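Local coordinates for envelope glycoprotein (Bourbon virus, PDB 5ZKX) that probably drives fusion of the viral envelope with a host-cell membrane and is trimeric here, in its postfusion state, at residues T148-R153 against Y190-K195; I165-G170 against D422-V427; S106-D111 against H135-S140. All coordinates share one frame; numbering follows the deposited sequence.

Contact 1 (T148-R153 against Y190-K195); sequences THLEVR and YLYSPK
A buried apolar patch, where the chain leaving strand 134-148 passes the end of strand 188-192, is built from L150, V152 and the ring of Y192. Two residues of the connecting loop, both with CB directed at the opposite segment, meet different parts of the one ring. L150 lies along its CD2-CE2 side: L150 CD2 is 3.8 Å from Y192 CD2, and L150 CB 4.0 Å from Y192 CE2, with the two side chains crossing at about a right angle. V152 takes the phenol end, its CG2 standing 3.7 Å from Y192 CZ and 3.6 Å from Y192 OH. Both approaches are oblique to the ring. In V152 a chi1 of 157° sets CG2 beside the backbone N and so against the phenol end. The loop here packs against strand 188-192 of the branched antiparallel sheet of this gp64-type ectodomain: F44 of strand 44-58 touches both L150 and Y192, and V152 also rests on A163. Within the loop H149 NE2 donates to E151 OE1 at 3.0 Å, nearly straight (169°), in the imidazole plane but from above the carboxylate plane; H149 ND1 is hydrogen-bonded to the carbonyl O of G41.

Contact 2 (I165-G170 against D422-V427); sequences IVMPNG and DGWTFV
W424 reaches from helix 422-437 onto P168 and M167, and nearly all the close packing of this contact is made by its indole. The tight part lies over one indole face. P168 CD stands 3.7 Å from the centroid of the five-membered ring of W424, only 11° off the ring normal, which meets the geometry of a CH-pi contact; P168 CG is closer still to a single atom, 3.5 Å from W424 CG. M167 serves the six-membered ring: its SD is 3.5 Å from W424 CH2 and its CE 3.8 Å from W424 CZ2. The sulfur sits 47° off the normal of that ring, so this Met-aromatic contact is oblique. It depends on bends at both chi2 and chi3, which bring the end of M167 nearer to the helix than its CB direction would suggest. Structurally, the contact docks the C-terminal helix on the turn that closes a beta hairpin: M167 to G170 form a type I turn, closed by the bond from G170 N to M167 O, between strands 162-166 and 172-174. The looser part begins at the indole rim, where I165 CG2 approaches W424 CZ2 near the ring plane at 4.2 Å. V166 O, oblique to the indole, remains 3.7 Å from W424 NE1, a separation at which no bond is assigned. W424 and I165 are buried, whereas P168, at the outer margin of the contact, and M167 are partly exposed, so the solvent side of the contact is formed by the turn.

Contact 3 (S106-D111 against H135-S140); sequences SICFVD and HTCNLS
A disulfide ties a short 3-10 segment, in the loop between strands 100-101 and 116-118, to the long strand 134-148. C108 SG and C137 SG are 1.9 Å apart, and the torsion about the S-S bond is 106°, somewhat wider than a right angle. The two half-cystines reach the bond differently. C137 points its CB at the loop and carries SG anti to its backbone N (chi1 180°), extending the sulfur out from the strand. C108 has its CB turned to the side of the strand rather than straight at it, and its SG makes the bond from there. The alpha carbons, C108 CA and C137 CA, stand 5.8 Å apart, the closest such pair of the two segments.

I107 closes over the bridge from the loop side. Its CG2 branch meets C137 SG at 3.5 Å and C137 CB at 4.0 Å, because chi1 (-163°) sets CG1 anti to the backbone N and turns CG2 into the position between N and the carbonyl carbon. I107 and C137 both also touch V97, so the disulfide lies against strand 97-98.

The strand side is firmly embedded in its sheet. Backbone bonds join C137 to A100 and N138 to S54, so the loop is fastened to an inner strand flanked by partners. N138 turns its CB away from the loop, and its ND2 is hydrogen-bonded to N128 OD1. Between the segments themselves the S-S bond and the packing of I107 CG2 make a linkage that is covalent and apolar, the pattern typical of a disulfide that pins an excursion between strands back onto the parent antiparallel sheet of a secreted or viral-surface glycoprotein.

Overall arrangement
Contacts 1 and 2 are neighbours, their centres 12 Å apart, and they touch directly: Y190 CE1 lies 3.5 Å from W424 CZ3, and L150 CD2 lies 3.7 Å from I165 CG2. Their segments also alternate along the chain, so 165-170 falls between the two halves of contact 1 and the helix of contact 2 packs beside the same core. Contact 3 is remote, with its centre 37 Å from that of contact 1 and 34 Å from that of contact 2; the nearest atoms are about 19 and 16 Å away. Contacts 1 and 3 nevertheless reach the same branched antiparallel sheet, T148 ending the strand that carries C137.

Contact 1 (T148-R153 against Y190-K195)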
ATOM      1  N   THR A 148      10.750  -7.110 -22.603  1.00 23.62           N
ATOM      2  CA  THR A 148      10.570  -6.983 -21.162  1.00 22.82           C
ATOM      3  C   THR A 148      10.593  -8.363 -20.515  1.00 22.27           C
ATOM      4  O   THR A 148      10.706  -9.394 -21.183  1.00 21.10           O
ATOM      5  CB  THR A 148       9.259  -6.261 -20.808  1.00 24.85           C
ATOM      6  OG1 THR A 148       8.140  -7.079 -21.176  1.00 20.09           O
ATOM      7  CG2 THR A 148       9.163  -4.921 -21.520  1.00 29.48           C
ATOM      8  N   HIS A 149      10.483  -8.365 -19.191  1.00 24.14           N
ATOM      9  CA  HIS A 149      10.386  -9.580 -18.395  1.00 22.06           C
ATOM     10  C   HIS A 149       8.943  -9.751 -17.947  1.00 20.25           C
ATOM     11  O   HIS A 149       8.346  -8.819 -17.396  1.00 23.26           O
ATOM     12  CB  HIS A 149      11.327  -9.507 -17.189  1.00 21.60           C
ATOM     13  CG  HIS A 149      10.947 -10.411 -16.056  1.00 24.26           C
ATOM     14  ND1 HIS A 149      11.403 -11.707 -15.954  1.00 29.95           N
ATOM     15  CD2 HIS A 149      10.169 -10.199 -14.969  1.00 25.38           C
ATOM     16  CE1 HIS A 149      10.914 -12.258 -14.858  1.00 29.26           C
ATOM     17  NE2 HIS A 149      10.162 -11.365 -14.242  1.00 30.68           N
ATOM     18  N   LEU A 150       8.378 -10.926 -18.197  1.00 19.81           N
ATOM     19  CA  LEU A 150       6.998 -11.217 -17.832  1.00 27.35           C
ATOM     20  C   LEU A 150       6.967 -12.163 -16.639  1.00 27.56           C
ATOM     21  O   LEU A 150       7.645 -13.195 -16.640  1.00 30.70           O
ATOM     22  CB  LEU A 150       6.225 -11.825 -19.005  1.00 25.00           C
ATOM     23  CG  LEU A 150       4.754 -12.122 -18.689  1.00 22.41           C
ATOM     24  CD1 LEU A 150       4.007 -10.838 -18.358  1.00 20.37           C
ATOM     25  CD2 LEU A 150       4.079 -12.867 -19.830  1.00 21.90           C
ATOM     26  N   GLU A 151       6.175 -11.808 -15.629  1.00 25.50           N
ATOM     27  CA  GLU A 151       5.998 -12.626 -14.434  1.00 26.70           C
ATOM     28  C   GLU A 151       4.732 -13.455 -14.615  1.00 24.01           C
ATOM     29  O   GLU A 151       3.625 -12.909 -14.666  1.00 23.33           O
ATOM     30  CB  GLU A 151       5.918 -11.755 -13.182  1.00 29.75           C
ATOM     31  CG  GLU A 151       6.459 -12.417 -11.922  1.00 30.27           C
ATOM     32  CD  GLU A 151       7.972 -12.486 -11.908  1.00 38.07           C
ATOM     33  OE1 GLU A 151       8.618 -11.444 -11.668  1.00 41.65           O
ATOM     34  OE2 GLU A 151       8.517 -13.584 -12.139  1.00 41.69           O
ATOM     35  N   VAL A 152       4.897 -14.767 -14.721  1.00 27.06           N
ATOM     36  CA  VAL A 152       3.789 -15.689 -14.929  1.00 26.71           C
ATOM     37  C   VAL A 152       3.268 -16.145 -13.573  1.00 31.21           C
ATOM     38  O   VAL A 152       4.046 -16.387 -12.641  1.00 27.82           O
ATOM     39  CB  VAL A 152       4.236 -16.877 -15.805  1.00 29.03           C
ATOM     40  CG1 VAL A 152       3.350 -18.093 -15.583  1.00 35.23           C
ATOM     41  CG2 VAL A 152       4.222 -16.473 -17.268  1.00 30.60           C
ATOM     42  N   ARG A 153       1.945 -16.246 -13.455  1.00 27.67           N
ATOM     43  CA  ARG A 153       1.286 -16.594 -12.205  1.00 27.09           C
ATOM     44  C   ARG A 153       0.664 -17.984 -12.299  1.00 26.47           C
ATOM     45  O   ARG A 153       0.646 -18.619 -13.357  1.00 24.69           O
ATOM     46  CB  ARG A 153       0.219 -15.553 -11.843  1.00 26.64           C
ATOM     47  CG  ARG A 153       0.741 -14.334 -11.081  1.00 28.54           C
ATOM     48  CD  ARG A 153       1.738 -13.554 -11.903  1.00 25.30           C
ATOM     49  NE  ARG A 153       1.661 -12.117 -11.670  1.00 28.39           N
ATOM     50  CZ  ARG A 153       2.440 -11.456 -10.822  1.00 30.82           C
ATOM     51  NH1 ARG A 153       3.357 -12.105 -10.117  1.00 37.58           N
ATOM     52  NH2 ARG A 153       2.303 -10.145 -10.681  1.00 35.45           N
ATOM     53  N   TYR A 190       1.999 -10.568 -29.043  1.00 25.00           N
ATOM     54  CA  TYR A 190       2.732 -10.894 -27.830  1.00 20.25           C
ATOM     55  C   TYR A 190       3.406 -12.247 -27.991  1.00 20.63           C
ATOM     56  O   TYR A 190       2.764 -13.219 -28.401  1.00 19.67           O
ATOM     57  CB  TYR A 190       1.808 -10.915 -26.617  1.00 17.11           C
ATOM     58  CG  TYR A 190       0.925  -9.698 -26.482  1.00 18.48           C
ATOM     59  CD1 TYR A 190       1.290  -8.643 -25.663  1.00 17.26           C
ATOM     60  CD2 TYR A 190      -0.283  -9.612 -27.162  1.00 17.99           C
ATOM     61  CE1 TYR A 190       0.484  -7.536 -25.530  1.00 18.27           C
ATOM     62  CE2 TYR A 190      -1.094  -8.511 -27.035  1.00 18.83           C
ATOM     63  CZ  TYR A 190      -0.705  -7.473 -26.217  1.00 17.54           C
ATOM     64  OH  TYR A 190      -1.513  -6.368 -26.083  1.00 22.66           O
ATOM     65  N   LEU A 191       4.693 -12.304 -27.661  1.00 20.69           N
ATOM     66  CA  LEU A 191       5.461 -13.540 -27.686  1.00 24.33           C
ATOM     67  C   LEU A 191       6.196 -13.703 -26.364  1.00 27.72           C
ATOM     68  O   LEU A 191       6.946 -12.811 -25.950  1.00 24.38           O
ATOM     69  CB  LEU A 191       6.456 -13.551 -28.846  1.00 21.15           C
ATOM     70  CG  LEU A 191       7.334 -14.796 -28.937  1.00 25.36           C
ATOM     71  CD1 LEU A 191       6.516 -15.996 -29.391  1.00 28.94           C
ATOM     72  CD2 LEU A 191       8.509 -14.547 -29.868  1.00 22.48           C
ATOM     73  N   TYR A 192       5.982 -14.839 -25.709  1.00 29.31           N
ATOM     74  CA  TYR A 192       6.615 -15.159 -24.435  1.00 25.95           C
ATOM     75  C   TYR A 192       7.449 -16.418 -24.617  1.00 25.40           C
ATOM     76  O   TYR A 192       6.909 -17.483 -24.935  1.00 30.07           O
ATOM     77  CB  TYR A 192       5.563 -15.347 -23.342  1.00 29.32           C
ATOM     78  CG  TYR A 192       6.098 -15.864 -22.030  1.00 24.25           C
ATOM     79  CD1 TYR A 192       5.802 -17.147 -21.601  1.00 22.20           C
ATOM     80  CD2 TYR A 192       6.884 -15.066 -21.214  1.00 23.57           C
ATOM     81  CE1 TYR A 192       6.278 -17.626 -20.403  1.00 22.46           C
ATOM     82  CE2 TYR A 192       7.365 -15.536 -20.010  1.00 25.31           C
ATOM     83  CZ  TYR A 192       7.058 -16.820 -19.610  1.00 26.13           C
ATOM     84  OH  TYR A 192       7.530 -17.305 -18.414  1.00 26.63           O
ATOM     85  N   SER A 193       8.761 -16.296 -24.419  1.00 28.71           N
ATOM     86  CA  SER A 193       9.705 -17.376 -24.695  1.00 31.43           C
ATOM     87  C   SER A 193      10.521 -17.676 -23.445  1.00 30.06           C
ATOM     88  O   SER A 193      11.565 -17.055 -23.206  1.00 31.00           O
ATOM     89  CB  SER A 193      10.619 -17.017 -25.867  1.00 33.88           C
ATOM     90  OG  SER A 193       9.867 -16.626 -27.004  1.00 34.19           O
ATOM     91  N   PRO A 194      10.079 -18.626 -22.628  1.00 22.68           N
ATOM     92  CA  PRO A 194      10.846 -19.012 -21.442  1.00 25.87           C
ATOM     93  C   PRO A 194      11.906 -20.059 -21.762  1.00 34.05           C
ATOM     94  O   PRO A 194      11.830 -20.786 -22.756  1.00 26.98           O
ATOM     95  CB  PRO A 194       9.770 -19.591 -20.517  1.00 26.17           C
ATOM     96  CG  PRO A 194       8.793 -20.209 -21.464  1.00 28.18           C
ATOM     97  CD  PRO A 194       8.794 -19.344 -22.711  1.00 26.06           C
ATOM     98  N   LYS A 195      12.910 -20.124 -20.881  1.00 50.18           N
ATOM     99  CA  LYS A 195      13.987 -21.094 -21.059  1.00 50.50           C
ATOM    100  C   LYS A 195      13.455 -22.518 -20.973  1.00 52.27           C
ATOM    101  O   LYS A 195      13.718 -23.348 -21.851  1.00 54.08           O
ATOM    102  CB  LYS A 195      15.085 -20.863 -20.020  1.00 48.99           C
ATOM    103  CG  LYS A 195      15.346 -19.400 -19.707  1.00 55.37           C
ATOM    104  CD  LYS A 195      16.711 -18.958 -20.208  1.00 51.64           C
ATOM    105  CE  LYS A 195      16.939 -17.475 -19.944  1.00 59.30           C
ATOM    106  NZ  LYS A 195      16.565 -17.090 -18.551  1.00 48.22           N
TER

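Contact 2 (I165-G170 against D422-V427)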
ATOM      1  N   ILE A 165      -0.834 -16.029 -17.893  1.00 25.27           N
ATOM      2  CA  ILE A 165      -0.537 -14.605 -17.938  1.00 21.04           C
ATOM      3  C   ILE A 165      -1.806 -13.854 -17.576  1.00 26.57           C
ATOM      4  O   ILE A 165      -2.882 -14.137 -18.121  1.00 27.53           O
ATOM      5  CB  ILE A 165      -0.019 -14.176 -19.320  1.00 25.80           C
ATOM      6  CG1 ILE A 165       1.121 -15.091 -19.767  1.00 28.41           C
ATOM      7  CG2 ILE A 165       0.445 -12.724 -19.282  1.00 22.64           C
ATOM      8  CD1 ILE A 165       1.335 -15.124 -21.263  1.00 23.59           C
ATOM      9  N   VAL A 166      -1.691 -12.909 -16.648  1.00 32.29           N
ATOM     10  CA  VAL A 166      -2.822 -12.117 -16.185  1.00 29.19           C
ATOM     11  C   VAL A 166      -2.840 -10.805 -16.953  1.00 28.39           C
ATOM     12  O   VAL A 166      -1.828 -10.094 -17.017  1.00 24.64           O
ATOM     13  CB  VAL A 166      -2.754 -11.880 -14.665  1.00 31.68           C
ATOM     14  CG1 VAL A 166      -3.023 -13.176 -13.923  1.00 27.47           C
ATOM     15  CG2 VAL A 166      -1.397 -11.329 -14.263  1.00 32.53           C
ATOM     16  N   MET A 167      -3.978 -10.497 -17.557  1.00 30.44           N
ATOM     17  CA  MET A 167      -4.142  -9.244 -18.268  1.00 30.40           C
ATOM     18  C   MET A 167      -4.545  -8.142 -17.295  1.00 28.60           C
ATOM     19  O   MET A 167      -5.091  -8.416 -16.224  1.00 29.11           O
ATOM     20  CB  MET A 167      -5.191  -9.395 -19.366  1.00 29.95           C
ATOM     21  CG  MET A 167      -4.909 -10.519 -20.351  1.00 34.07           C
ATOM     22  SD  MET A 167      -3.496 -10.156 -21.411  1.00 51.83           S
ATOM     23  CE  MET A 167      -2.440 -11.557 -21.080  1.00 32.02           C
ATOM     24  N   PRO A 168      -4.259  -6.883 -17.632  1.00 18.13           N
ATOM     25  CA  PRO A 168      -4.685  -5.786 -16.749  1.00 22.66           C
ATOM     26  C   PRO A 168      -6.191  -5.720 -16.540  1.00 20.74           C
ATOM     27  O   PRO A 168      -6.637  -5.196 -15.512  1.00 19.92           O
ATOM     28  CB  PRO A 168      -4.149  -4.538 -17.463  1.00 21.03           C
ATOM     29  CG  PRO A 168      -2.960  -5.036 -18.220  1.00 20.83           C
ATOM     30  CD  PRO A 168      -3.322  -6.425 -18.673  1.00 17.12           C
ATOM     31  N   ASN A 169      -6.992  -6.241 -17.470  1.00 30.59           N
ATOM     32  CA  ASN A 169      -8.438  -6.231 -17.292  1.00 29.15           C
ATOM     33  C   ASN A 169      -8.936  -7.351 -16.387  1.00 32.44           C
ATOM     34  O   ASN A 169     -10.134  -7.395 -16.089  1.00 34.41           O
ATOM     35  CB  ASN A 169      -9.146  -6.319 -18.647  1.00 29.34           C
ATOM     36  CG  ASN A 169      -8.830  -7.599 -19.395  1.00 33.58           C
ATOM     37  OD1 ASN A 169      -8.143  -8.480 -18.884  1.00 32.53           O
ATOM     38  ND2 ASN A 169      -9.339  -7.707 -20.618  1.00 32.48           N
ATOM     39  N   GLY A 170      -8.054  -8.251 -15.951  1.00 31.05           N
ATOM     40  CA  GLY A 170      -8.423  -9.375 -15.122  1.00 21.67           C
ATOM     41  C   GLY A 170      -8.477 -10.698 -15.854  1.00 26.25           C
ATOM     42  O   GLY A 170      -8.418 -11.750 -15.208  1.00 26.79           O
ATOM     43  N   ASP A 422       6.056  -3.466 -17.131  1.00 24.84           N
ATOM     44  CA  ASP A 422       6.684  -2.796 -18.267  1.00 26.95           C
ATOM     45  C   ASP A 422       5.949  -3.082 -19.570  1.00 28.17           C
ATOM     46  O   ASP A 422       5.770  -2.184 -20.400  1.00 34.24           O
ATOM     47  CB  ASP A 422       8.148  -3.220 -18.377  1.00 24.26           C
ATOM     48  CG  ASP A 422       9.058  -2.390 -17.502  1.00 29.11           C
ATOM     49  OD1 ASP A 422       8.549  -1.499 -16.789  1.00 26.61           O
ATOM     50  OD2 ASP A 422      10.285  -2.623 -17.530  1.00 30.40           O
ATOM     51  N   GLY A 423       5.521  -4.328 -19.771  1.00 28.05           N
ATOM     52  CA  GLY A 423       4.837  -4.666 -21.009  1.00 26.93           C
ATOM     53  C   GLY A 423       3.487  -3.987 -21.127  1.00 30.73           C
ATOM     54  O   GLY A 423       3.158  -3.409 -22.166  1.00 35.25           O
ATOM     55  N   TRP A 424       2.688  -4.042 -20.061  1.00 27.43           N
ATOM     56  CA  TRP A 424       1.375  -3.411 -20.085  1.00 23.59           C
ATOM     57  C   TRP A 424       1.463  -1.897 -20.024  1.00 22.70           C
ATOM     58  O   TRP A 424       0.523  -1.216 -20.446  1.00 27.53           O
ATOM     59  CB  TRP A 424       0.521  -3.943 -18.937  1.00 23.73           C
ATOM     60  CG  TRP A 424       0.453  -5.442 -18.910  1.00 31.65           C
ATOM     61  CD1 TRP A 424       0.696  -6.255 -17.841  1.00 29.05           C
ATOM     62  CD2 TRP A 424       0.129  -6.310 -20.007  1.00 32.21           C
ATOM     63  NE1 TRP A 424       0.537  -7.572 -18.201  1.00 24.65           N
ATOM     64  CE2 TRP A 424       0.190  -7.631 -19.525  1.00 26.02           C
ATOM     65  CE3 TRP A 424      -0.212  -6.096 -21.348  1.00 31.37           C
ATOM     66  CZ2 TRP A 424      -0.074  -8.732 -20.334  1.00 27.06           C
ATOM     67  CZ3 TRP A 424      -0.475  -7.192 -22.148  1.00 30.31           C
ATOM     68  CH2 TRP A 424      -0.404  -8.493 -21.638  1.00 24.45           C
ATOM     69  N   THR A 425       2.562  -1.354 -19.506  1.00 25.95           N
ATOM     70  CA  THR A 425       2.779   0.084 -19.590  1.00 25.70           C
ATOM     71  C   THR A 425       3.150   0.492 -21.009  1.00 26.17           C
ATOM     72  O   THR A 425       2.731   1.551 -21.490  1.00 27.08           O
ATOM     73  CB  THR A 425       3.859   0.504 -18.596  1.00 27.62           C
ATOM     74  OG1 THR A 425       3.469   0.088 -17.280  1.00 27.15           O
ATOM     75  CG2 THR A 425       4.046   2.011 -18.611  1.00 26.61           C
ATOM     76  N   PHE A 426       3.931  -0.344 -21.696  1.00 26.93           N
ATOM     77  CA  PHE A 426       4.206  -0.125 -23.111  1.00 23.16           C
ATOM     78  C   PHE A 426       2.917  -0.129 -23.921  1.00 24.48           C
ATOM     79  O   PHE A 426       2.711   0.728 -24.788  1.00 28.04           O
ATOM     80  CB  PHE A 426       5.169  -1.201 -23.618  1.00 28.61           C
ATOM     81  CG  PHE A 426       5.451  -1.127 -25.094  1.00 27.79           C
ATOM     82  CD1 PHE A 426       6.411  -0.259 -25.585  1.00 22.55           C
ATOM     83  CD2 PHE A 426       4.767  -1.936 -25.986  1.00 25.93           C
ATOM     84  CE1 PHE A 426       6.675  -0.191 -26.938  1.00 23.09           C
ATOM     85  CE2 PHE A 426       5.027  -1.873 -27.340  1.00 25.27           C
ATOM     86  CZ  PHE A 426       5.985  -0.998 -27.815  1.00 24.58           C
ATOM     87  N   VAL A 427       2.037  -1.095 -23.652  1.00 22.73           N
ATOM     88  CA  VAL A 427       0.771  -1.181 -24.375  1.00 16.19           C
ATOM     89  C   VAL A 427      -0.087   0.046 -24.097  1.00 17.30           C
ATOM     90  O   VAL A 427      -0.638   0.662 -25.014  1.00 21.59           O
ATOM     91  CB  VAL A 427       0.037  -2.483 -24.006  1.00 20.16           C
ATOM     92  CG1 VAL A 427      -1.437  -2.399 -24.384  1.00 21.33           C
ATOM     93  CG2 VAL A 427       0.694  -3.673 -24.685  1.00 21.22           C
TER

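Contact 3 (S106-D111 against H135-S140)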
ATOM      1  N   SER A 106      -2.989   4.582 -56.821  1.00 42.35           N
ATOM      2  CA  SER A 106      -3.077   3.128 -56.769  1.00 41.87           C
ATOM      3  C   SER A 106      -2.212   2.545 -55.663  1.00 40.72           C
ATOM      4  O   SER A 106      -2.388   1.377 -55.301  1.00 37.36           O
ATOM      5  CB  SER A 106      -2.672   2.517 -58.112  1.00 38.51           C
ATOM      6  OG  SER A 106      -1.258   2.478 -58.250  1.00 44.62           O
ATOM      7  N   ILE A 107      -1.290   3.337 -55.112  1.00 38.25           N
ATOM      8  CA  ILE A 107      -0.471   2.907 -53.991  1.00 33.19           C
ATOM      9  C   ILE A 107      -1.277   2.562 -52.748  1.00 33.43           C
ATOM     10  O   ILE A 107      -0.748   1.892 -51.854  1.00 32.97           O
ATOM     11  CB  ILE A 107       0.527   4.033 -53.673  1.00 32.31           C
ATOM     12  CG1 ILE A 107       1.709   3.574 -52.815  1.00 40.62           C
ATOM     13  CG2 ILE A 107      -0.152   5.133 -52.907  1.00 37.19           C
ATOM     14  CD1 ILE A 107       2.505   2.456 -53.411  1.00 32.18           C
ATOM     15  N   CYS A 108      -2.559   2.945 -52.686  1.00 38.86           N
ATOM     16  CA  CYS A 108      -3.370   2.699 -51.495  1.00 34.45           C
ATOM     17  C   CYS A 108      -3.729   1.234 -51.308  1.00 34.35           C
ATOM     18  O   CYS A 108      -4.198   0.875 -50.227  1.00 35.37           O
ATOM     19  CB  CYS A 108      -4.648   3.540 -51.533  1.00 35.63           C
ATOM     20  SG  CYS A 108      -4.536   5.152 -50.689  1.00 29.44           S
ATOM     21  N   PHE A 109      -3.534   0.387 -52.326  1.00 39.02           N
ATOM     22  CA  PHE A 109      -3.787  -1.057 -52.228  1.00 37.87           C
ATOM     23  C   PHE A 109      -2.690  -1.743 -53.039  1.00 44.82           C
ATOM     24  O   PHE A 109      -2.819  -1.920 -54.253  1.00 58.08           O
ATOM     25  CB  PHE A 109      -5.178  -1.431 -52.735  1.00 36.98           C
ATOM     26  CG  PHE A 109      -6.277  -0.549 -52.211  1.00 40.03           C
ATOM     27  CD1 PHE A 109      -6.933  -0.865 -51.034  1.00 43.71           C
ATOM     28  CD2 PHE A 109      -6.657   0.593 -52.896  1.00 41.69           C
ATOM     29  CE1 PHE A 109      -7.947  -0.054 -50.547  1.00 37.23           C
ATOM     30  CE2 PHE A 109      -7.667   1.409 -52.410  1.00 36.17           C
ATOM     31  CZ  PHE A 109      -8.312   1.084 -51.234  1.00 31.98           C
ATOM     32  N   VAL A 110      -1.605  -2.121 -52.364  1.00 44.77           N
ATOM     33  CA  VAL A 110      -0.442  -2.682 -53.042  1.00 42.69           C
ATOM     34  C   VAL A 110       0.015  -4.013 -52.458  1.00 47.65           C
ATOM     35  O   VAL A 110       0.627  -4.819 -53.188  1.00 53.98           O
ATOM     36  CB  VAL A 110       0.718  -1.651 -53.038  1.00 40.21           C
ATOM     37  CG1 VAL A 110       2.096  -2.305 -53.065  1.00 45.69           C
ATOM     38  CG2 VAL A 110       0.570  -0.693 -54.212  1.00 37.93           C
ATOM     39  N   ASP A 111      -0.340  -4.344 -51.212  1.00 49.72           N
ATOM     40  CA  ASP A 111       0.293  -5.420 -50.445  1.00 48.46           C
ATOM     41  C   ASP A 111       1.781  -5.106 -50.260  1.00 51.86           C
ATOM     42  O   ASP A 111       2.678  -5.775 -50.781  1.00 57.04           O
ATOM     43  CB  ASP A 111       0.066  -6.786 -51.108  1.00 50.76           C
ATOM     44  CG  ASP A 111       0.478  -7.941 -50.226  1.00 54.85           C
ATOM     45  OD1 ASP A 111      -0.119  -8.105 -49.142  1.00 56.46           O
ATOM     46  OD2 ASP A 111       1.396  -8.688 -50.621  1.00 60.20           O
ATOM     47  N   HIS A 135      -8.469  10.361 -57.973  1.00 28.64           N
ATOM     48  CA  HIS A 135      -8.336   9.790 -56.642  1.00 26.83           C
ATOM     49  C   HIS A 135      -7.100  10.348 -55.951  1.00 30.26           C
ATOM     50  O   HIS A 135      -6.136  10.757 -56.599  1.00 30.31           O
ATOM     51  CB  HIS A 135      -8.234   8.266 -56.706  1.00 25.47           C
ATOM     52  CG  HIS A 135      -9.515   7.587 -57.071  1.00 26.39           C
ATOM     53  ND1 HIS A 135     -10.476   7.260 -56.139  1.00 23.61           N
ATOM     54  CD2 HIS A 135      -9.991   7.165 -58.266  1.00 28.41           C
ATOM     55  CE1 HIS A 135     -11.490   6.669 -56.745  1.00 26.93           C
ATOM     56  NE2 HIS A 135     -11.221   6.600 -58.036  1.00 30.77           N
ATOM     57  N   THR A 136      -7.132  10.354 -54.619  1.00 32.61           N
ATOM     58  CA  THR A 136      -5.998  10.775 -53.809  1.00 30.95           C
ATOM     59  C   THR A 136      -5.744   9.731 -52.731  1.00 30.69           C
ATOM     60  O   THR A 136      -6.686   9.151 -52.182  1.00 24.64           O
ATOM     61  CB  THR A 136      -6.232  12.150 -53.163  1.00 31.40           C
ATOM     62  OG1 THR A 136      -6.665  13.079 -54.164  1.00 29.89           O
ATOM     63  CG2 THR A 136      -4.946  12.672 -52.527  1.00 32.61           C
ATOM     64  N   CYS A 137      -4.471   9.486 -52.438  1.00 34.13           N
ATOM     65  CA  CYS A 137      -4.093   8.477 -51.458  1.00 32.22           C
ATOM     66  C   CYS A 137      -3.201   9.094 -50.395  1.00 31.58           C
ATOM     67  O   CYS A 137      -2.263   9.834 -50.710  1.00 28.67           O
ATOM     68  CB  CYS A 137      -3.381   7.290 -52.115  1.00 30.05           C
ATOM     69  SG  CYS A 137      -2.879   5.986 -50.947  1.00 35.97           S
ATOM     70  N   ASN A 138      -3.510   8.792 -49.138  1.00 31.95           N
ATOM     71  CA  ASN A 138      -2.653   9.090 -48.002  1.00 27.29           C
ATOM     72  C   ASN A 138      -2.510   7.827 -47.168  1.00 25.35           C
ATOM     73  O   ASN A 138      -3.498   7.136 -46.901  1.00 22.33           O
ATOM     74  CB  ASN A 138      -3.215  10.226 -47.139  1.00 26.92           C
ATOM     75  CG  ASN A 138      -2.998  11.590 -47.754  1.00 26.24           C
ATOM     76  OD1 ASN A 138      -1.908  12.158 -47.670  1.00 29.14           O
ATOM     77  ND2 ASN A 138      -4.040  12.128 -48.375  1.00 27.66           N
ATOM     78  N   LEU A 139      -1.280   7.536 -46.756  1.00 31.00           N
ATOM     79  CA  LEU A 139      -0.977   6.328 -45.995  1.00 30.84           C
ATOM     80  C   LEU A 139       0.109   6.650 -44.978  1.00 28.61           C
ATOM     81  O   LEU A 139       1.183   7.128 -45.351  1.00 27.26           O
ATOM     82  CB  LEU A 139      -0.533   5.197 -46.926  1.00 28.67           C
ATOM     83  CG  LEU A 139      -0.437   3.782 -46.361  1.00 34.07           C
ATOM     84  CD1 LEU A 139      -1.812   3.268 -45.978  1.00 34.67           C
ATOM     85  CD2 LEU A 139       0.224   2.851 -47.364  1.00 34.62           C
ATOM     86  N   SER A 140      -0.174   6.391 -43.698  1.00 22.00           N
ATOM     87  CA  SER A 140       0.758   6.642 -42.606  1.00 21.00           C
ATOM     88  C   SER A 140       0.796   5.436 -41.678  1.00 21.76           C
ATOM     89  O   SER A 140      -0.248   4.870 -41.345  1.00 24.24           O
ATOM     90  CB  SER A 140       0.362   7.892 -41.820  1.00 21.03           C
ATOM     91  OG  SER A 140       1.457   8.402 -41.081  1.00 27.14           O
TER